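Long-range contacts in endo-alpha-mannosidase (Bacteroides thetaiotaomicron, PDB 4ACY), which hydrolyses internal alpha-mannosidic linkages, as an endo-acting glycoside hydrolase of family 99 that probably trims mannose-containing glycans: residues C88-E93 and L350-L355; V281-I286 and K305-M310. All blocks are in the same frame, centred on the assembly; numbering follows the deposited sequence.

Contact 1: C88-E93 and L350-L355; sequences CNFYPE and LDYKPL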
# COMPACT_ATOMS: atom_id res chain seq x y z
N CYS A 88 -0.25 13.77 -10.64
CA CYS A 88 0.94 13.18 -10.07
C CYS A 88 2.18 13.92 -10.55
O CYS A 88 2.14 14.58 -11.60
CB CYS A 88 1.04 11.68 -10.39
SG CYS A 88 0.46 11.23 -12.04
N ASN A 89 3.26 13.84 -9.78
CA ASN A 89 4.49 14.55 -10.12
C ASN A 89 5.40 13.78 -11.07
O ASN A 89 6.32 14.35 -11.65
CB ASN A 89 5.27 14.91 -8.86
CG ASN A 89 4.63 16.06 -8.08
OD1 ASN A 89 5.15 17.20 -8.07
ND2 ASN A 89 3.50 15.78 -7.46
N PHE A 90 5.17 12.47 -11.16
CA PHE A 90 5.85 11.61 -12.16
C PHE A 90 4.82 11.21 -13.21
O PHE A 90 3.62 11.40 -13.00
CB PHE A 90 6.40 10.35 -11.47
CG PHE A 90 7.56 10.59 -10.53
CD1 PHE A 90 7.35 10.95 -9.20
CD2 PHE A 90 8.88 10.42 -10.97
CE1 PHE A 90 8.43 11.15 -8.32
CE2 PHE A 90 9.96 10.61 -10.11
CZ PHE A 90 9.75 10.99 -8.77
N TYR A 91 5.26 10.62 -14.32
CA TYR A 91 4.34 10.25 -15.38
C TYR A 91 4.52 8.76 -15.70
O TYR A 91 5.65 8.32 -15.96
CB TYR A 91 4.60 11.10 -16.64
CG TYR A 91 3.49 10.99 -17.65
CD1 TYR A 91 3.45 9.93 -18.56
CD2 TYR A 91 2.46 11.92 -17.67
CE1 TYR A 91 2.40 9.81 -19.46
CE2 TYR A 91 1.41 11.81 -18.57
CZ TYR A 91 1.40 10.75 -19.46
OH TYR A 91 0.36 10.63 -20.36
N PRO A 92 3.43 7.98 -15.68
CA PRO A 92 3.61 6.52 -15.87
C PRO A 92 4.06 6.11 -17.28
O PRO A 92 3.58 6.66 -18.29
CB PRO A 92 2.20 5.97 -15.65
CG PRO A 92 1.50 6.99 -14.77
CD PRO A 92 2.03 8.31 -15.35
N GLU A 93 4.93 5.11 -17.33
CA GLU A 93 5.24 4.45 -18.59
C GLU A 93 3.96 4.00 -19.31
O GLU A 93 3.84 4.13 -20.54
CB GLU A 93 6.16 3.26 -18.35
CG GLU A 93 6.56 2.59 -19.67
CD GLU A 93 7.30 1.29 -19.52
OE1 GLU A 93 7.30 0.69 -18.43
OE2 GLU A 93 7.90 0.86 -20.52
N LEU A 350 8.62 15.09 -13.01
CA LEU A 350 9.83 14.46 -12.51
C LEU A 350 9.94 13.10 -13.19
O LEU A 350 8.95 12.61 -13.75
CB LEU A 350 9.75 14.25 -11.00
CG LEU A 350 9.65 15.51 -10.14
CD1 LEU A 350 9.51 15.11 -8.67
CD2 LEU A 350 10.90 16.39 -10.33
N ASP A 351 11.13 12.51 -13.15
CA ASP A 351 11.36 11.18 -13.73
C ASP A 351 12.53 10.51 -13.05
O ASP A 351 13.06 11.03 -12.06
CB ASP A 351 11.57 11.27 -15.26
CG ASP A 351 12.74 12.17 -15.64
OD1 ASP A 351 13.79 12.13 -14.97
OD2 ASP A 351 12.61 12.93 -16.63
N TYR A 352 12.95 9.34 -13.55
CA TYR A 352 14.02 8.59 -12.90
C TYR A 352 15.40 8.79 -13.52
O TYR A 352 16.37 8.16 -13.09
CB TYR A 352 13.72 7.08 -12.87
CG TYR A 352 12.39 6.66 -12.26
CD1 TYR A 352 11.73 7.47 -11.32
CD2 TYR A 352 11.81 5.44 -12.61
CE1 TYR A 352 10.52 7.07 -10.77
CE2 TYR A 352 10.59 5.03 -12.05
CZ TYR A 352 9.95 5.86 -11.13
OH TYR A 352 8.75 5.46 -10.58
N LYS A 353 15.50 9.66 -14.52
CA LYS A 353 16.79 9.88 -15.20
C LYS A 353 17.87 10.24 -14.17
O LYS A 353 17.57 10.97 -13.22
CB LYS A 353 16.70 10.98 -16.26
CG LYS A 353 15.63 10.78 -17.33
CD LYS A 353 15.90 9.57 -18.20
CE LYS A 353 14.87 9.51 -19.33
NZ LYS A 353 14.56 8.13 -19.67
N PRO A 354 19.12 9.78 -14.37
CA PRO A 354 19.62 9.07 -15.56
C PRO A 354 19.47 7.55 -15.47
O PRO A 354 20.15 6.83 -16.21
CB PRO A 354 21.10 9.41 -15.55
CG PRO A 354 21.45 9.46 -14.10
CD PRO A 354 20.21 10.01 -13.39
N LEU A 355 18.62 7.08 -14.55
CA LEU A 355 18.38 5.65 -14.35
C LEU A 355 17.24 5.14 -15.24
O LEU A 355 16.48 5.94 -15.79
CB LEU A 355 18.13 5.35 -12.85
CG LEU A 355 19.21 5.83 -11.86
CD1 LEU A 355 18.83 5.48 -10.41
CD2 LEU A 355 20.58 5.24 -12.19
O HOH W 1 8.07 10.37 -14.79
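F90 and L350 join two long loops of the GH99 TIM barrel. Segment 88-93 belongs to the loop after strand 77-79, before helix 102-115. Segment 350-355 belongs to the loop between the last barrel strand, 322-324, and helix 359-376. The tight part is built round the F90 ring. CB of L350 sits over one face as a CH-pi contact, 3.9 Å from the F90 ring centroid and 16° off the ring normal. D351 O lies at the edge of the ring, near its plane. CE1 of Y352 approaches CE2 of F90 to 3.6 Å, with the two ring planes at 52°. F90 has CG anti to its carbonyl carbon (chi1 -69°), which swings the ring in among these partners. R301 adds a cation-pi contact to it. The hydroxyl of Y352 is hydrogen-bonded to E337 O and Q335. With an alanine in place of F90, L350 CB would probably lose the ring face beneath it, Y352 CE1 would lose its neighbour, and a gap would open between the loops. The outer side is looser. L350 is exposed as a residue, although its CB is pressed on F90. D351 is partly exposed, and its OD1 accepts from K353 N in an Asx turn. The backbones meet through one direct hydrogen bond, L350 N to N89 O at 2.8 Å. Next to it, water 1 accepts from Y91 N at 2.9 Å and lies 2.6 Å from L350 O, to which it can donate.

Contact 2: V281-I286 and K305-M310; sequences VGPGYI and KYYDDM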
# COMPACT_ATOMS: atom_id res chain seq x y z
N VAL A 281 8.34 0.49 3.42
CA VAL A 281 9.47 1.13 2.74
C VAL A 281 9.03 1.73 1.42
O VAL A 281 8.24 1.12 0.69
CB VAL A 281 10.60 0.08 2.45
CG1 VAL A 281 11.76 0.69 1.66
CG2 VAL A 281 11.08 -0.51 3.78
N GLY A 282 9.54 2.92 1.12
CA GLY A 282 9.26 3.58 -0.15
C GLY A 282 10.49 4.20 -0.80
O GLY A 282 11.49 4.43 -0.12
N PRO A 283 10.40 4.52 -2.10
CA PRO A 283 11.57 5.01 -2.85
C PRO A 283 11.75 6.53 -2.81
O PRO A 283 12.77 7.05 -3.29
CB PRO A 283 11.28 4.53 -4.28
CG PRO A 283 9.81 4.55 -4.38
CD PRO A 283 9.30 4.13 -3.00
N GLY A 284 10.76 7.21 -2.24
CA GLY A 284 10.74 8.67 -2.15
C GLY A 284 9.34 9.12 -1.80
O GLY A 284 8.47 8.30 -1.48
N TYR A 285 9.11 10.43 -1.84
CA TYR A 285 7.77 10.97 -1.60
C TYR A 285 7.69 12.34 -2.25
O TYR A 285 8.60 13.17 -2.08
CB TYR A 285 7.44 11.09 -0.09
CG TYR A 285 5.98 11.46 0.12
CD1 TYR A 285 5.51 12.77 -0.10
CD2 TYR A 285 5.04 10.47 0.43
CE1 TYR A 285 4.16 13.09 0.04
CE2 TYR A 285 3.68 10.77 0.56
CZ TYR A 285 3.24 12.07 0.38
OH TYR A 285 1.89 12.35 0.51
N ILE A 286 6.63 12.56 -3.02
CA ILE A 286 6.28 13.90 -3.46
C ILE A 286 4.83 13.95 -3.92
O ILE A 286 4.39 13.16 -4.78
CB ILE A 286 7.26 14.50 -4.51
CG1 ILE A 286 6.80 15.91 -4.91
CG2 ILE A 286 7.38 13.57 -5.74
CD1 ILE A 286 7.87 16.77 -5.65
N LYS A 305 19.22 6.21 -3.73
CA LYS A 305 19.81 6.18 -2.39
C LYS A 305 18.77 6.15 -1.27
O LYS A 305 18.96 5.48 -0.25
CB LYS A 305 20.78 7.34 -2.17
CG LYS A 305 21.56 7.22 -0.87
CD LYS A 305 22.52 8.39 -0.66
CE LYS A 305 23.36 8.18 0.60
NZ LYS A 305 22.55 8.34 1.84
N TYR A 306 17.69 6.91 -1.45
CA TYR A 306 16.65 6.99 -0.44
C TYR A 306 16.04 5.61 -0.22
O TYR A 306 15.90 5.16 0.91
CB TYR A 306 15.59 7.98 -0.89
CG TYR A 306 14.47 8.17 0.11
CD1 TYR A 306 13.35 7.35 0.08
CD2 TYR A 306 14.54 9.16 1.09
CE1 TYR A 306 12.31 7.50 1.00
CE2 TYR A 306 13.50 9.33 2.01
CZ TYR A 306 12.40 8.50 1.96
OH TYR A 306 11.36 8.67 2.84
N TYR A 307 15.70 4.95 -1.33
CA TYR A 307 15.12 3.61 -1.28
C TYR A 307 16.09 2.62 -0.63
O TYR A 307 15.71 1.87 0.25
CB TYR A 307 14.80 3.16 -2.69
CG TYR A 307 13.84 1.99 -2.84
CD1 TYR A 307 12.73 1.84 -2.00
CD2 TYR A 307 14.02 1.07 -3.88
CE1 TYR A 307 11.83 0.79 -2.16
CE2 TYR A 307 13.12 0.01 -4.06
CZ TYR A 307 12.03 -0.12 -3.20
OH TYR A 307 11.12 -1.16 -3.37
N ASP A 308 17.34 2.63 -1.08
CA ASP A 308 18.38 1.78 -0.48
C ASP A 308 18.47 1.93 1.02
O ASP A 308 18.50 0.94 1.75
CB ASP A 308 19.76 2.08 -1.07
CG ASP A 308 19.93 1.61 -2.49
OD1 ASP A 308 19.03 0.93 -3.06
OD2 ASP A 308 20.99 1.95 -3.06
N ASP A 309 18.55 3.17 1.50
CA ASP A 309 18.67 3.43 2.93
C ASP A 309 17.47 2.90 3.72
O ASP A 309 17.61 2.28 4.79
CB ASP A 309 18.86 4.93 3.20
CG ASP A 309 20.24 5.46 2.79
OD1 ASP A 309 21.19 4.67 2.59
OD2 ASP A 309 20.40 6.69 2.69
N MSE A 310 16.28 3.15 3.18
CA MSE A 310 15.05 2.77 3.88
C MSE A 310 14.86 1.25 3.88
O MSE A 310 14.49 0.66 4.90
CB MSE A 310 13.83 3.47 3.27
CG MSE A 310 12.62 3.47 4.18
SE MSE A 310 11.31 4.76 3.57
CE MSE A 310 10.21 4.86 5.18
O HOH W 2 15.32 6.29 -3.86
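V281, the last residue of strand 276-281, packs its CG1 against Y307 and M310 of helix 305-316. This CG1 is anti to the backbone N (chi1 176°) and fits between the two helix residues. It lies 3.8 Å from CB of M310 and equally near CE1 of Y307, whose side chain V281 crosses at about a right angle. CG2 rests near M310 O. W263 of helix 263-272 touches both V281 and M310. G282 follows, with only backbone to offer. Its O lies at the edge of two rings, 3.4 Å from CE1 of Y306 and 3.4 Å from CD1 of Y307. Its N is buried without a hydrogen-bond partner, and the selenium of M310, selenomethionine in this derivative, sits 3.5 Å from that N. This is the seventh beta-alpha unit of the TIM barrel: the loop leads from strand 276-281 to helix 305-316, which crosses back to strand 322-324. P283 comes next. Its CB lies over a face of the Y307 ring, 4.2 Å from the ring centroid, as a CH-pi contact. Its O accepts from water 2, which in turn accepts from Y307 N in the first turn of the helix. At G284 the chain passes the Y306 ring obliquely, with G284 N 3.5 Å from CD1 of Y306. The two tyrosine hydroxyls have partners outside both segments: Y306 OH bonds to A250 O and T252 N, and Y307 OH to T364 OG1.

How the contacts relate
Contact 2 comes inside contact 1 along the chain. The order is 88-93, 281-286, 305-310, 350-355. Their centres lie 15 Å apart, on the same side of the centre of the chain. Both belong to one TIM barrel. Contact 2 lies between the seventh and eighth strands; segment 350-355 follows the eighth. The two meet at I286: its CG2 is 3.7 Å from CE1 of F90, and its CD1 is 3.8 Å from CD1 of L350. R301 also touches both F90 and P283. Through I286 and R301 the early loop 88-93 is in contact with the loop that follows the seventh strand. Loops after the strands lie on the face of a TIM barrel that usually carries the active site.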